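PDB 3BTP: single-strand DNA-binding protein from Agrobacterium tumefaciens, which binds single-stranded DNA of any sequence, but not double-stranded DNA, and mediates uptake of the single-stranded T-DNA copy into the nucleus during DNA transformation. Local coordinates for residues A[120-125]-A[257-262]; A[150-155]-A[204-209]; A[293-298]-A[303-308]; A[373-378]-A[386-391]; A[396-401]-A[407-412]. All coordinates share one frame; numbering follows the deposited sequence.

Interaction 1. Residues A[120-125]-A[257-262]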
# COMPACT_ATOMS: atom_id res chain seq x y z
N VAL A 120 7.64 -21.43 5.28
CA VAL A 120 9.08 -21.14 5.24
C VAL A 120 9.79 -21.86 6.38
O VAL A 120 9.29 -21.92 7.49
CB VAL A 120 9.43 -19.62 5.30
CG1 VAL A 120 10.94 -19.40 5.01
CG2 VAL A 120 8.54 -18.81 4.31
N ARG A 121 10.98 -22.38 6.08
CA ARG A 121 11.81 -23.04 7.10
C ARG A 121 13.24 -22.57 7.07
O ARG A 121 13.74 -22.15 6.02
CB ARG A 121 11.72 -24.57 6.99
CG ARG A 121 12.31 -25.09 5.72
CD ARG A 121 11.65 -26.43 5.28
NE ARG A 121 12.30 -26.91 4.05
CZ ARG A 121 11.81 -26.81 2.81
NH1 ARG A 121 10.62 -26.22 2.57
NH2 ARG A 121 12.53 -27.25 1.78
N GLN A 122 13.88 -22.60 8.23
CA GLN A 122 15.33 -22.31 8.35
C GLN A 122 16.16 -23.56 8.01
O GLN A 122 15.93 -24.64 8.52
CB GLN A 122 15.65 -21.83 9.76
CG GLN A 122 15.09 -20.45 10.08
CD GLN A 122 15.50 -19.98 11.49
OE1 GLN A 122 15.15 -20.60 12.47
NE2 GLN A 122 16.25 -18.87 11.57
N THR A 123 17.14 -23.42 7.14
CA THR A 123 17.95 -24.61 6.81
C THR A 123 19.44 -24.32 6.99
O THR A 123 20.24 -25.02 6.42
CB THR A 123 17.73 -25.07 5.35
OG1 THR A 123 18.21 -24.06 4.48
CG2 THR A 123 16.24 -25.31 5.03
N GLY A 124 19.82 -23.28 7.73
CA GLY A 124 21.22 -22.82 7.68
C GLY A 124 21.42 -21.50 8.37
O GLY A 124 20.46 -20.88 8.76
N GLN A 125 22.67 -21.08 8.56
CA GLN A 125 22.93 -19.72 9.01
C GLN A 125 22.47 -18.81 7.86
O GLN A 125 23.00 -18.87 6.75
CB GLN A 125 24.42 -19.47 9.38
CG GLN A 125 24.77 -18.01 9.90
CD GLN A 125 23.80 -17.52 11.00
OE1 GLN A 125 23.49 -18.25 11.94
NE2 GLN A 125 23.31 -16.29 10.87
N GLY A 257 7.90 -14.06 11.57
CA GLY A 257 8.27 -13.43 10.27
C GLY A 257 9.43 -12.45 10.41
O GLY A 257 9.89 -11.84 9.42
N SER A 258 9.96 -12.34 11.64
CA SER A 258 11.00 -11.37 11.89
C SER A 258 12.42 -11.83 11.62
O SER A 258 13.34 -11.27 12.20
CB SER A 258 10.78 -10.64 13.24
OG SER A 258 9.95 -9.44 12.96
N LEU A 259 12.60 -12.80 10.70
CA LEU A 259 13.89 -13.35 10.36
C LEU A 259 14.04 -13.76 8.91
O LEU A 259 14.89 -14.59 8.64
CB LEU A 259 14.25 -14.61 11.22
CG LEU A 259 14.68 -14.47 12.71
CD1 LEU A 259 15.21 -15.81 13.37
CD2 LEU A 259 15.72 -13.38 12.92
N LEU A 260 13.31 -13.17 7.97
CA LEU A 260 13.28 -13.66 6.60
C LEU A 260 14.25 -12.85 5.79
O LEU A 260 14.66 -11.77 6.21
CB LEU A 260 11.89 -13.49 5.97
CG LEU A 260 10.67 -14.08 6.65
CD1 LEU A 260 9.27 -13.29 6.35
CD2 LEU A 260 10.64 -15.61 6.41
N PRO A 261 14.58 -13.33 4.59
CA PRO A 261 15.45 -12.56 3.69
C PRO A 261 14.69 -11.40 3.03
O PRO A 261 13.46 -11.26 3.21
CB PRO A 261 15.93 -13.58 2.63
CG PRO A 261 15.37 -14.88 3.00
CD PRO A 261 14.20 -14.62 4.00
N ASP A 262 15.43 -10.58 2.31
CA ASP A 262 14.99 -9.36 1.74
C ASP A 262 13.98 -9.67 0.60
O ASP A 262 13.00 -8.94 0.40
CB ASP A 262 16.21 -8.67 1.09
CG ASP A 262 17.40 -8.45 2.08
OD1 ASP A 262 17.19 -8.39 3.30
OD2 ASP A 262 18.58 -8.32 1.64

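Interaction 2. Residues A[150-155]-A[204-209]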
# COMPACT_ATOMS: atom_id res chain seq x y z
N ARG A 150 4.68 -19.13 8.51
CA ARG A 150 3.58 -19.25 7.55
C ARG A 150 3.25 -17.90 6.85
O ARG A 150 2.93 -16.90 7.50
CB ARG A 150 2.32 -19.79 8.27
CG ARG A 150 2.51 -21.13 9.01
CD ARG A 150 1.12 -21.72 9.46
NE ARG A 150 0.35 -20.81 10.33
CZ ARG A 150 0.45 -20.68 11.67
NH1 ARG A 150 1.32 -21.42 12.36
NH2 ARG A 150 -0.36 -19.82 12.33
N LEU A 151 3.31 -17.88 5.53
CA LEU A 151 3.08 -16.62 4.82
C LEU A 151 1.71 -16.71 4.12
O LEU A 151 1.50 -17.67 3.42
CB LEU A 151 4.23 -16.35 3.83
CG LEU A 151 5.62 -15.93 4.40
CD1 LEU A 151 6.67 -15.64 3.32
CD2 LEU A 151 5.56 -14.65 5.33
N TYR A 152 0.77 -15.78 4.42
CA TYR A 152 -0.60 -15.79 3.83
C TYR A 152 -0.70 -14.73 2.70
O TYR A 152 -0.35 -13.57 2.92
CB TYR A 152 -1.62 -15.47 4.90
CG TYR A 152 -1.54 -16.38 6.08
CD1 TYR A 152 -2.22 -17.60 6.07
CD2 TYR A 152 -0.74 -16.06 7.19
CE1 TYR A 152 -2.11 -18.47 7.13
CE2 TYR A 152 -0.62 -16.92 8.26
CZ TYR A 152 -1.34 -18.11 8.23
OH TYR A 152 -1.30 -18.96 9.29
N ARG A 153 -1.16 -15.12 1.52
CA ARG A 153 -1.29 -14.22 0.37
C ARG A 153 -2.51 -13.31 0.64
O ARG A 153 -3.55 -13.81 1.07
CB ARG A 153 -1.52 -15.03 -0.89
CG ARG A 153 -1.38 -14.21 -2.19
CD ARG A 153 -1.94 -14.99 -3.44
NE ARG A 153 -1.83 -14.17 -4.66
CZ ARG A 153 -0.71 -13.98 -5.37
NH1 ARG A 153 0.44 -14.60 -5.05
NH2 ARG A 153 -0.73 -13.19 -6.45
N ASP A 154 -2.39 -11.99 0.46
CA ASP A 154 -3.55 -11.09 0.59
C ASP A 154 -4.16 -10.88 -0.79
O ASP A 154 -3.78 -11.57 -1.73
CB ASP A 154 -3.22 -9.78 1.33
CG ASP A 154 -2.43 -8.74 0.47
OD1 ASP A 154 -2.15 -8.98 -0.73
OD2 ASP A 154 -2.02 -7.68 1.07
N GLY A 155 -5.06 -9.88 -0.93
CA GLY A 155 -5.76 -9.70 -2.19
C GLY A 155 -4.95 -9.21 -3.38
O GLY A 155 -5.38 -9.39 -4.51
N ALA A 204 -9.19 -23.40 8.97
CA ALA A 204 -10.04 -24.59 8.64
C ALA A 204 -10.30 -24.83 7.18
O ALA A 204 -10.18 -25.97 6.72
CB ALA A 204 -11.39 -24.57 9.41
N GLU A 205 -10.66 -23.77 6.46
CA GLU A 205 -10.79 -23.79 5.01
C GLU A 205 -9.47 -23.99 4.28
O GLU A 205 -9.43 -24.68 3.28
CB GLU A 205 -11.45 -22.49 4.52
CG GLU A 205 -12.66 -22.07 5.35
CD GLU A 205 -13.32 -20.76 4.85
OE1 GLU A 205 -12.59 -19.83 4.40
OE2 GLU A 205 -14.57 -20.65 4.93
N MET A 206 -8.40 -23.37 4.73
CA MET A 206 -7.08 -23.56 4.07
C MET A 206 -6.46 -24.95 4.42
O MET A 206 -5.48 -25.39 3.80
CB MET A 206 -6.10 -22.42 4.43
CG MET A 206 -6.48 -20.97 3.90
SD MET A 206 -5.15 -19.67 4.27
CE MET A 206 -5.73 -19.33 5.89
N GLY A 207 -7.01 -25.62 5.43
CA GLY A 207 -6.51 -26.93 5.83
C GLY A 207 -5.31 -26.90 6.75
O GLY A 207 -4.61 -27.90 6.90
N ILE A 208 -5.06 -25.74 7.38
CA ILE A 208 -3.93 -25.55 8.29
C ILE A 208 -4.32 -25.94 9.71
O ILE A 208 -5.23 -25.37 10.27
CB ILE A 208 -3.42 -24.02 8.23
CG1 ILE A 208 -3.03 -23.64 6.80
CG2 ILE A 208 -2.28 -23.76 9.17
CD1 ILE A 208 -2.51 -22.23 6.60
N THR A 209 -3.60 -26.85 10.35
CA THR A 209 -3.95 -27.23 11.73
C THR A 209 -3.11 -26.58 12.84
O THR A 209 -3.49 -26.61 14.00
CB THR A 209 -3.88 -28.76 11.89
OG1 THR A 209 -2.65 -29.23 11.35
CG2 THR A 209 -5.06 -29.43 11.16

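Interaction 3. Residues A[293-298]-A[303-308]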
# COMPACT_ATOMS: atom_id res chain seq x y z
N ARG A 293 14.10 -7.74 -14.67
CA ARG A 293 14.22 -8.28 -16.03
C ARG A 293 15.05 -9.56 -16.13
O ARG A 293 14.72 -10.43 -16.86
CB ARG A 293 14.68 -7.21 -17.00
CG ARG A 293 13.48 -6.42 -17.52
CD ARG A 293 13.89 -5.18 -18.37
NE ARG A 293 14.98 -4.40 -17.74
CZ ARG A 293 16.17 -4.21 -18.31
NH1 ARG A 293 16.41 -4.70 -19.53
NH2 ARG A 293 17.11 -3.50 -17.67
N ALA A 294 16.07 -9.67 -15.31
CA ALA A 294 16.92 -10.85 -15.25
C ALA A 294 16.20 -11.99 -14.51
O ALA A 294 16.46 -13.19 -14.75
CB ALA A 294 18.23 -10.48 -14.55
N ILE A 295 15.29 -11.62 -13.60
CA ILE A 295 14.49 -12.63 -12.96
C ILE A 295 13.49 -13.19 -13.95
O ILE A 295 13.21 -14.36 -13.97
CB ILE A 295 13.75 -12.08 -11.70
CG1 ILE A 295 14.74 -11.77 -10.56
CG2 ILE A 295 12.60 -13.04 -11.26
CD1 ILE A 295 15.47 -12.94 -10.08
N LYS A 296 12.87 -12.35 -14.75
CA LYS A 296 11.84 -12.93 -15.56
C LYS A 296 12.39 -13.66 -16.82
O LYS A 296 11.84 -14.67 -17.26
CB LYS A 296 10.68 -11.98 -15.79
CG LYS A 296 11.04 -10.63 -16.11
CD LYS A 296 9.77 -9.89 -16.31
CE LYS A 296 8.95 -9.95 -15.06
NZ LYS A 296 7.69 -9.27 -15.40
N THR A 297 13.54 -13.20 -17.29
CA THR A 297 14.35 -13.99 -18.21
C THR A 297 14.72 -15.39 -17.71
O THR A 297 14.45 -16.38 -18.40
CB THR A 297 15.57 -13.20 -18.61
OG1 THR A 297 15.10 -12.09 -19.39
CG2 THR A 297 16.48 -14.10 -19.42
N LYS A 298 15.28 -15.50 -16.51
CA LYS A 298 15.58 -16.83 -15.87
C LYS A 298 14.36 -17.76 -15.60
O LYS A 298 14.45 -19.00 -15.81
CB LYS A 298 16.32 -16.59 -14.56
CG LYS A 298 17.05 -17.79 -14.07
CD LYS A 298 17.94 -17.52 -12.81
CE LYS A 298 18.54 -18.87 -12.43
NZ LYS A 298 19.46 -18.84 -11.25
N THR A 303 6.61 -14.68 -13.22
CA THR A 303 7.28 -14.74 -11.92
C THR A 303 6.90 -13.56 -11.00
O THR A 303 6.81 -12.46 -11.44
CB THR A 303 8.82 -14.81 -12.10
OG1 THR A 303 9.11 -15.94 -12.92
CG2 THR A 303 9.54 -15.08 -10.76
N GLU A 304 6.68 -13.83 -9.73
CA GLU A 304 6.38 -12.76 -8.75
C GLU A 304 7.61 -12.43 -7.91
O GLU A 304 8.32 -13.30 -7.53
CB GLU A 304 5.23 -13.19 -7.86
CG GLU A 304 3.91 -12.95 -8.53
CD GLU A 304 2.70 -13.54 -7.76
OE1 GLU A 304 2.78 -13.86 -6.52
OE2 GLU A 304 1.65 -13.64 -8.44
N ILE A 305 7.82 -11.18 -7.60
CA ILE A 305 8.91 -10.81 -6.72
C ILE A 305 8.33 -10.05 -5.56
O ILE A 305 7.66 -9.07 -5.77
CB ILE A 305 9.99 -9.85 -7.42
CG1 ILE A 305 10.55 -10.48 -8.72
CG2 ILE A 305 11.13 -9.53 -6.43
CD1 ILE A 305 11.27 -9.49 -9.58
N LYS A 306 8.65 -10.50 -4.34
CA LYS A 306 8.32 -9.84 -3.08
C LYS A 306 9.55 -9.28 -2.43
O LYS A 306 10.61 -9.92 -2.34
CB LYS A 306 7.72 -10.83 -2.06
CG LYS A 306 6.86 -11.83 -2.71
CD LYS A 306 5.66 -11.22 -3.52
CE LYS A 306 4.90 -12.40 -4.21
NZ LYS A 306 3.61 -11.99 -4.87
N LEU A 307 9.33 -8.10 -1.89
CA LEU A 307 10.36 -7.32 -1.21
C LEU A 307 9.87 -7.10 0.24
O LEU A 307 8.76 -6.61 0.49
CB LEU A 307 10.55 -6.04 -1.98
CG LEU A 307 11.49 -5.92 -3.18
CD1 LEU A 307 12.19 -7.15 -3.64
CD2 LEU A 307 10.79 -5.27 -4.30
N LYS A 308 10.69 -7.53 1.18
CA LYS A 308 10.38 -7.47 2.59
C LYS A 308 10.33 -6.09 3.22
O LYS A 308 11.18 -5.23 2.97
CB LYS A 308 11.41 -8.26 3.35
CG LYS A 308 10.86 -8.53 4.68
CD LYS A 308 11.64 -9.54 5.45
CE LYS A 308 12.25 -8.85 6.64
NZ LYS A 308 12.06 -9.87 7.76

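Interaction 4. Residues A[373-378]-A[386-391]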
# COMPACT_ATOMS: atom_id res chain seq x y z
N TYR A 373 -4.07 2.80 -9.37
CA TYR A 373 -4.17 2.04 -8.12
C TYR A 373 -5.46 1.18 -8.04
O TYR A 373 -5.44 -0.03 -7.83
CB TYR A 373 -4.04 3.00 -6.89
CG TYR A 373 -4.01 2.29 -5.58
CD1 TYR A 373 -2.81 1.76 -5.05
CD2 TYR A 373 -5.17 2.09 -4.88
CE1 TYR A 373 -2.77 1.08 -3.81
CE2 TYR A 373 -5.16 1.37 -3.66
CZ TYR A 373 -3.98 0.87 -3.15
OH TYR A 373 -4.07 0.22 -1.93
N LEU A 374 -6.59 1.85 -8.18
CA LEU A 374 -7.84 1.18 -8.13
C LEU A 374 -8.03 0.07 -9.17
O LEU A 374 -8.40 -1.06 -8.81
CB LEU A 374 -8.95 2.22 -8.19
CG LEU A 374 -10.37 1.90 -7.75
CD1 LEU A 374 -10.50 1.52 -6.23
CD2 LEU A 374 -11.26 3.11 -8.13
N LEU A 375 -7.78 0.37 -10.43
CA LEU A 375 -7.97 -0.57 -11.51
C LEU A 375 -6.98 -1.75 -11.51
O LEU A 375 -7.34 -2.86 -11.94
CB LEU A 375 -7.87 0.13 -12.86
CG LEU A 375 -9.18 0.65 -13.48
CD1 LEU A 375 -10.05 1.59 -12.57
CD2 LEU A 375 -8.88 1.31 -14.79
N GLN A 376 -5.73 -1.51 -11.05
CA GLN A 376 -4.71 -2.55 -10.97
C GLN A 376 -5.03 -3.49 -9.82
O GLN A 376 -4.88 -4.72 -9.90
CB GLN A 376 -3.27 -1.91 -10.77
CG GLN A 376 -2.18 -2.52 -11.72
CD GLN A 376 -1.05 -3.29 -10.99
OE1 GLN A 376 0.01 -2.72 -10.73
NE2 GLN A 376 -1.27 -4.59 -10.66
N ASN A 377 -5.39 -2.91 -8.72
CA ASN A 377 -5.39 -3.63 -7.47
C ASN A 377 -6.80 -4.17 -7.09
O ASN A 377 -6.90 -5.12 -6.30
CB ASN A 377 -4.83 -2.76 -6.36
CG ASN A 377 -3.36 -2.56 -6.47
OD1 ASN A 377 -2.89 -1.46 -6.37
ND2 ASN A 377 -2.62 -3.62 -6.70
N LEU A 378 -7.86 -3.53 -7.59
CA LEU A 378 -9.22 -4.04 -7.26
C LEU A 378 -10.02 -4.04 -8.56
O LEU A 378 -10.95 -3.25 -8.72
CB LEU A 378 -9.92 -3.16 -6.23
CG LEU A 378 -9.44 -3.02 -4.77
CD1 LEU A 378 -8.25 -2.09 -4.69
CD2 LEU A 378 -10.62 -2.45 -3.94
N ALA A 386 -17.73 0.47 -12.47
CA ALA A 386 -18.43 1.69 -12.95
C ALA A 386 -17.54 2.61 -13.81
O ALA A 386 -17.99 3.12 -14.86
CB ALA A 386 -19.06 2.49 -11.72
N LEU A 387 -16.27 2.84 -13.37
CA LEU A 387 -15.29 3.66 -14.14
C LEU A 387 -14.99 3.11 -15.54
O LEU A 387 -14.81 3.87 -16.48
CB LEU A 387 -13.97 3.87 -13.37
CG LEU A 387 -14.03 4.76 -12.11
CD1 LEU A 387 -12.86 4.54 -11.12
CD2 LEU A 387 -14.14 6.23 -12.44
N LYS A 388 -14.85 1.79 -15.63
CA LYS A 388 -14.62 1.08 -16.88
C LYS A 388 -15.77 1.25 -17.85
O LYS A 388 -15.56 1.23 -19.03
CB LYS A 388 -14.42 -0.44 -16.65
CG LYS A 388 -12.98 -0.89 -16.20
CD LYS A 388 -11.95 -0.59 -17.31
CE LYS A 388 -10.59 -1.25 -17.10
NZ LYS A 388 -9.59 -0.42 -17.90
N GLU A 389 -16.99 1.40 -17.36
CA GLU A 389 -18.15 1.62 -18.21
C GLU A 389 -18.38 3.11 -18.50
O GLU A 389 -19.40 3.44 -19.12
CB GLU A 389 -19.41 1.04 -17.51
CG GLU A 389 -19.31 -0.47 -17.24
CD GLU A 389 -20.22 -1.04 -16.07
OE1 GLU A 389 -20.99 -0.33 -15.36
OE2 GLU A 389 -20.10 -2.27 -15.84
N GLY A 390 -17.53 4.01 -18.00
CA GLY A 390 -17.72 5.42 -18.24
C GLY A 390 -18.61 6.13 -17.26
O GLY A 390 -18.97 7.27 -17.47
N LYS A 391 -18.96 5.48 -16.17
CA LYS A 391 -19.77 6.16 -15.12
C LYS A 391 -18.85 6.91 -14.11
O LYS A 391 -17.62 6.74 -14.12
CB LYS A 391 -20.67 5.17 -14.37
CG LYS A 391 -21.63 4.34 -15.31
CD LYS A 391 -21.80 2.92 -14.75
CE LYS A 391 -23.09 2.31 -15.17
NZ LYS A 391 -22.85 1.66 -16.50

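Interaction 5. Residues A[396-401]-A[407-412]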
# COMPACT_ATOMS: atom_id res chain seq x y z
N VAL A 396 -14.13 12.33 -11.59
CA VAL A 396 -12.81 12.04 -12.16
C VAL A 396 -12.10 13.33 -12.54
O VAL A 396 -12.76 14.24 -13.07
CB VAL A 396 -12.94 11.10 -13.40
CG1 VAL A 396 -11.64 11.00 -14.18
CG2 VAL A 396 -13.43 9.69 -12.95
N GLN A 397 -10.78 13.37 -12.23
CA GLN A 397 -9.81 14.48 -12.49
C GLN A 397 -8.71 13.84 -13.25
O GLN A 397 -8.36 12.74 -12.92
CB GLN A 397 -9.12 14.99 -11.21
CG GLN A 397 -9.94 15.98 -10.46
CD GLN A 397 -9.21 16.60 -9.26
OE1 GLN A 397 -8.63 15.92 -8.38
NE2 GLN A 397 -9.20 17.88 -9.24
N VAL A 398 -8.15 14.52 -14.25
CA VAL A 398 -7.07 13.99 -15.07
C VAL A 398 -5.95 15.05 -15.11
O VAL A 398 -6.21 16.27 -15.09
CB VAL A 398 -7.58 13.57 -16.51
CG1 VAL A 398 -8.49 12.29 -16.42
CG2 VAL A 398 -8.36 14.72 -17.12
N LEU A 399 -4.71 14.56 -15.09
CA LEU A 399 -3.52 15.41 -15.09
C LEU A 399 -3.18 16.04 -16.51
O LEU A 399 -3.11 15.33 -17.48
CB LEU A 399 -2.33 14.63 -14.61
CG LEU A 399 -1.18 15.46 -14.08
CD1 LEU A 399 -1.59 16.37 -12.88
CD2 LEU A 399 0.03 14.49 -13.79
N ALA A 400 -3.01 17.38 -16.58
CA ALA A 400 -2.49 18.09 -17.75
C ALA A 400 -1.15 17.53 -18.21
O ALA A 400 -0.41 16.94 -17.43
CB ALA A 400 -2.31 19.58 -17.42
N ARG A 401 -0.81 17.81 -19.45
CA ARG A 401 0.47 17.37 -20.03
C ARG A 401 1.68 17.89 -19.25
O ARG A 401 2.67 17.18 -19.11
CB ARG A 401 0.56 17.87 -21.45
CG ARG A 401 1.74 17.34 -22.29
CD ARG A 401 1.86 18.22 -23.55
NE ARG A 401 0.79 17.89 -24.48
CZ ARG A 401 0.92 17.11 -25.54
NH1 ARG A 401 2.06 16.55 -25.86
NH2 ARG A 401 -0.15 16.84 -26.28
N MET A 407 -7.85 18.66 -14.06
CA MET A 407 -9.07 19.18 -14.67
C MET A 407 -10.01 18.01 -14.97
O MET A 407 -9.60 16.85 -14.95
CB MET A 407 -8.73 19.98 -15.97
CG MET A 407 -8.15 19.20 -17.12
SD MET A 407 -7.37 20.10 -18.47
CE MET A 407 -5.75 20.42 -17.74
N SER A 408 -11.27 18.31 -15.21
CA SER A 408 -12.17 17.29 -15.78
C SER A 408 -11.66 16.67 -17.08
O SER A 408 -10.89 17.24 -17.85
CB SER A 408 -13.61 17.87 -15.99
OG SER A 408 -13.58 18.69 -17.14
N PRO A 409 -12.11 15.45 -17.34
CA PRO A 409 -11.80 14.79 -18.62
C PRO A 409 -12.30 15.52 -19.88
O PRO A 409 -11.55 15.57 -20.88
CB PRO A 409 -12.46 13.39 -18.46
CG PRO A 409 -12.67 13.25 -16.96
CD PRO A 409 -12.89 14.59 -16.42
N SER A 410 -13.52 16.09 -19.85
CA SER A 410 -13.98 16.95 -20.99
C SER A 410 -13.10 18.15 -21.23
O SER A 410 -12.65 18.38 -22.34
CB SER A 410 -15.49 17.29 -20.95
OG SER A 410 -15.81 18.16 -19.86
N ARG A 411 -12.79 18.89 -20.18
CA ARG A 411 -11.79 20.01 -20.29
C ARG A 411 -10.47 19.62 -20.91
O ARG A 411 -9.92 20.36 -21.71
CB ARG A 411 -11.59 20.67 -18.95
CG ARG A 411 -10.66 21.91 -18.99
CD ARG A 411 -11.11 22.96 -20.04
NE ARG A 411 -12.43 23.53 -19.69
CZ ARG A 411 -13.09 24.43 -20.44
NH1 ARG A 411 -12.55 24.90 -21.62
NH2 ARG A 411 -14.30 24.83 -20.03
N LEU A 412 -9.96 18.42 -20.57
CA LEU A 412 -8.67 17.98 -21.09
C LEU A 412 -8.85 17.50 -22.51
O LEU A 412 -8.04 17.78 -23.39
CB LEU A 412 -8.03 16.84 -20.22
CG LEU A 412 -6.68 16.35 -20.79
CD1 LEU A 412 -5.65 17.46 -20.82
CD2 LEU A 412 -6.09 15.13 -20.04

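Interaction 1. Residues A[120-125]-A[257-262]
Val120 and Gln122 of strand 117-124 meet Leu260 and Leu259 in a small, mostly apolar contact between a strand and the loop that leads into strand 263-266. It is made by side chains alone. Val120 turns its CG1 methyl across to the loop, where it lies 4.1 Å from Leu260 CD2. CG1 stands opposite the backbone N (chi1 -170°), while the CG2 branch sits on the N side and is left for neighbours in the strand's own sheet. The two side chains cross obliquely. Cys149 and Leu151 of strand 149-153 touch both of them, and Phe274 also packs on Val120, so this pair is buried.

Gln122 lies two residues further on and is exposed. Its chain is extended beyond CG, which carries the amide out to Leu259. Gln122 NE2 comes within 3.7 Å of Leu259 CD1. This is van der Waals contact between an amide nitrogen and a methyl, not a polar bond. Phe128 and Phe254 also lie against Gln122. Beyond it, Thr123 and Gly124 both face Lys127 in a classic beta bulge.

The loop is anchored from its far end, where Asp262 pairs with Arg244 and accepts from the backbone N of Arg277. The contact thus grades from methyl on methyl inside to amide on methyl outside, which implies shape-dependent packing with little directional hold.

Interaction 2. Residues A[150-155]-A[204-209]
Tyr152 of strand 149-153 lies against Met206 and Ile208, at and just after the end of helix 186-206. From CB, chi1 of -55° places CG on the side of the backbone N, and the ring runs out toward the helix end. CD1 is the first ring atom to meet it: Met206 CE is 3.9 Å from Tyr152 CD1. The sulfur sits at the ring's edge, with Met206 SD 5.3 Å from the centroid of the Tyr152 ring and 83° off its normal. One atom further, Tyr152 CE1 touches Ile208 CD1 at 3.8 Å. Both methyls approach the ring obliquely. At the tip, Arg150 NE donates to Tyr152 OH at 2.7 Å, in the guanidinium plane, though the place of this hydroxyl is less sure.

Arg150 also packs its CD on Ile208 CG2 at 4.0 Å. Its NH2, which also reaches Tyr152 OH weakly, bonds to Asp212 O, and NH1 to Phe145 O. Trp199 and His203 of the helix also meet the Tyr152 ring. Gly207, with positive phi, follows the helix, and Ile208 after it points back at the strand. The arrangement is a Met-aromatic contact within a helix-on-sheet packing, with helix 186-206 lying against an antiparallel sheet.

Interaction 3. Residues A[293-298]-A[303-308]
Ile295 of helix 288-299 makes an apolar contact with Thr303 and Ile305, pointing its CG2 methyl at the start of strand 304-308. Ile295 CG2 is 3.7 Å from Thr303 CG2 and 4.1 Å from Ile305 CG1. Ile305 CD1 lies beside the same methyl, so one branch of Ile295 serves both partners. Thr303 crosses Ile295 at about a right angle. Its chi1 of -56° sets CG2 opposite the backbone N and toward the helix, while OG1 is bonded to Gly300 O in the connecting turn. Ile265 of strand 263-266 touches both Ile295 and Thr303, and Phe288 packs on Ile305.

The hydrogen bonds here lie within the elements. Arg293 O is gripped twice, by Thr297 N at 3.0 Å and by Thr297 OG1, also at 3.0 Å from Arg293 O. The two donors reach it from opposite faces of the carbonyl plane.

The salt bridge lies within the strand, on the side turned from the helix. Lys306 NZ pairs with Glu304 OE1 at 2.6 Å, meeting it 48° out of the carboxylate plane. Each has further partners, Asp316 and Gly157 O for the lysine and Arg153 for the glutamate.

Side chains alternate from Thr303, just before the strand: Ile305 faces the helix, and Glu304 and Lys306 turn from it. This is the pattern of a sheet strand covered on one face by the helix that directly precedes it.

Interaction 4. Residues A[373-378]-A[386-391]
The four side chains that meet here, Leu374, Leu375, Leu387 and Lys388, carry no flat group. The ring nearby is that of Tyr373, on the helix of the two leucines. Over one face, Asn377 OD1 lies 3.4 Å above the ring plane of Tyr373, displaced from the ring centre. Tyr373 OH is bonded to Tyr319 OH, and Asn377 OD1 to Ser322 OG, so both belong to the side that faces helix 317-323. On the other segment, Lys391 NZ forms a salt bridge with Glu389 OE1 at 3.0 Å, from above the carboxylate plane.

The contact itself is methyl packing. Leu374 CD2 meets Leu387 CD1 at 3.7 Å, the two side chains crossing at about a right angle. Leu374 CG stands opposite the backbone N (chi1 -161°), which sends the branches across to helix 382-388. The same Leu387 CD1 lies 4.3 Å from Leu375 CD1. On the exposed side, Lys388 bends at chi2 and brings its end across Leu375 at a slant. There Lys388 NZ is 3.6 Å from Leu375 CD2. The ammonium finds its polar partner elsewhere, in Gly428 O. An apolar side chain from the chain of another protein packs on Leu374.

Helix 382-388 stops in a Schellman motif at Gly390, which has positive phi: Gly390 N bonds to Leu387 O and Lys391 N to Ala386 O. The contact joins two consecutive short helices, and Val351 of strand 349-352 touches both Leu374 and Leu387.

Interaction 5. Residues A[396-401]-A[407-412]
Val398 is the bump of this contact, and the first turn of helix 409-415 with the residues before it forms the hollow. The CG2 methyl of Val398 enters a recess edged by backbone oxygens and side chains. Val398 CG2 lies 3.3 Å from Met407 O, 3.6 Å from Ser408 O and 3.7 Å from Leu412 CD2, with Pro409 CA close by. With chi1 at -70°, CG2 falls between the backbone N and the carbonyl carbon, and from there it reaches Leu412 and the two backbone oxygens.

Two smaller fits flank this one. Pro409 CG presses on Val396 CG1 at 3.7 Å, crossing that side chain at about a right angle, while its CD rests on the Val396 carbonyl oxygen. At the other end, Met407 bends at chi3 and brings its tip over the small Ala400, with Met407 CE 3.6 Å from Ala400 CB.

The backbones hold the pieces in register. Val398 and Met407 form an antiparallel hydrogen-bonded pair: Val398 N gives to Met407 O at 2.8 Å, and Met407 N to Val398 O at 3.1 Å. Ser408 then caps the helix, its OG accepting from Arg411 N.

Strands 396-399 and 405-407 are neighbours in a closed eight-stranded antiparallel barrel, and strand 396-399 also bonds to Thr350 and Ala348 on its other edge. Helix 417-427 packs on the same side as helix 409-415, touching Val398 and Leu412.

The contacts fall into two groups. Interactions 1, 2 and 3 lie around two four-stranded sheets, and 4 and 5 around the barrel. Interactions 1 and 2 hold neighbouring strands of one sheet and touch through Val120 and Leu151. Interaction 3 joins interaction 2 by the salt bridge of Arg153 with Glu304, and interaction 1 through Asp262 and Lys308. Interactions 4 and 5 meet where Leu387 packs on Val396. Interactions 2, 3 and 5 are buried; 1 and 4 are partly buried, each ending in a polar side chain laid on a leucine. Interaction 5 alone adds backbone pairing between its segments; the others rely on side-chain packing.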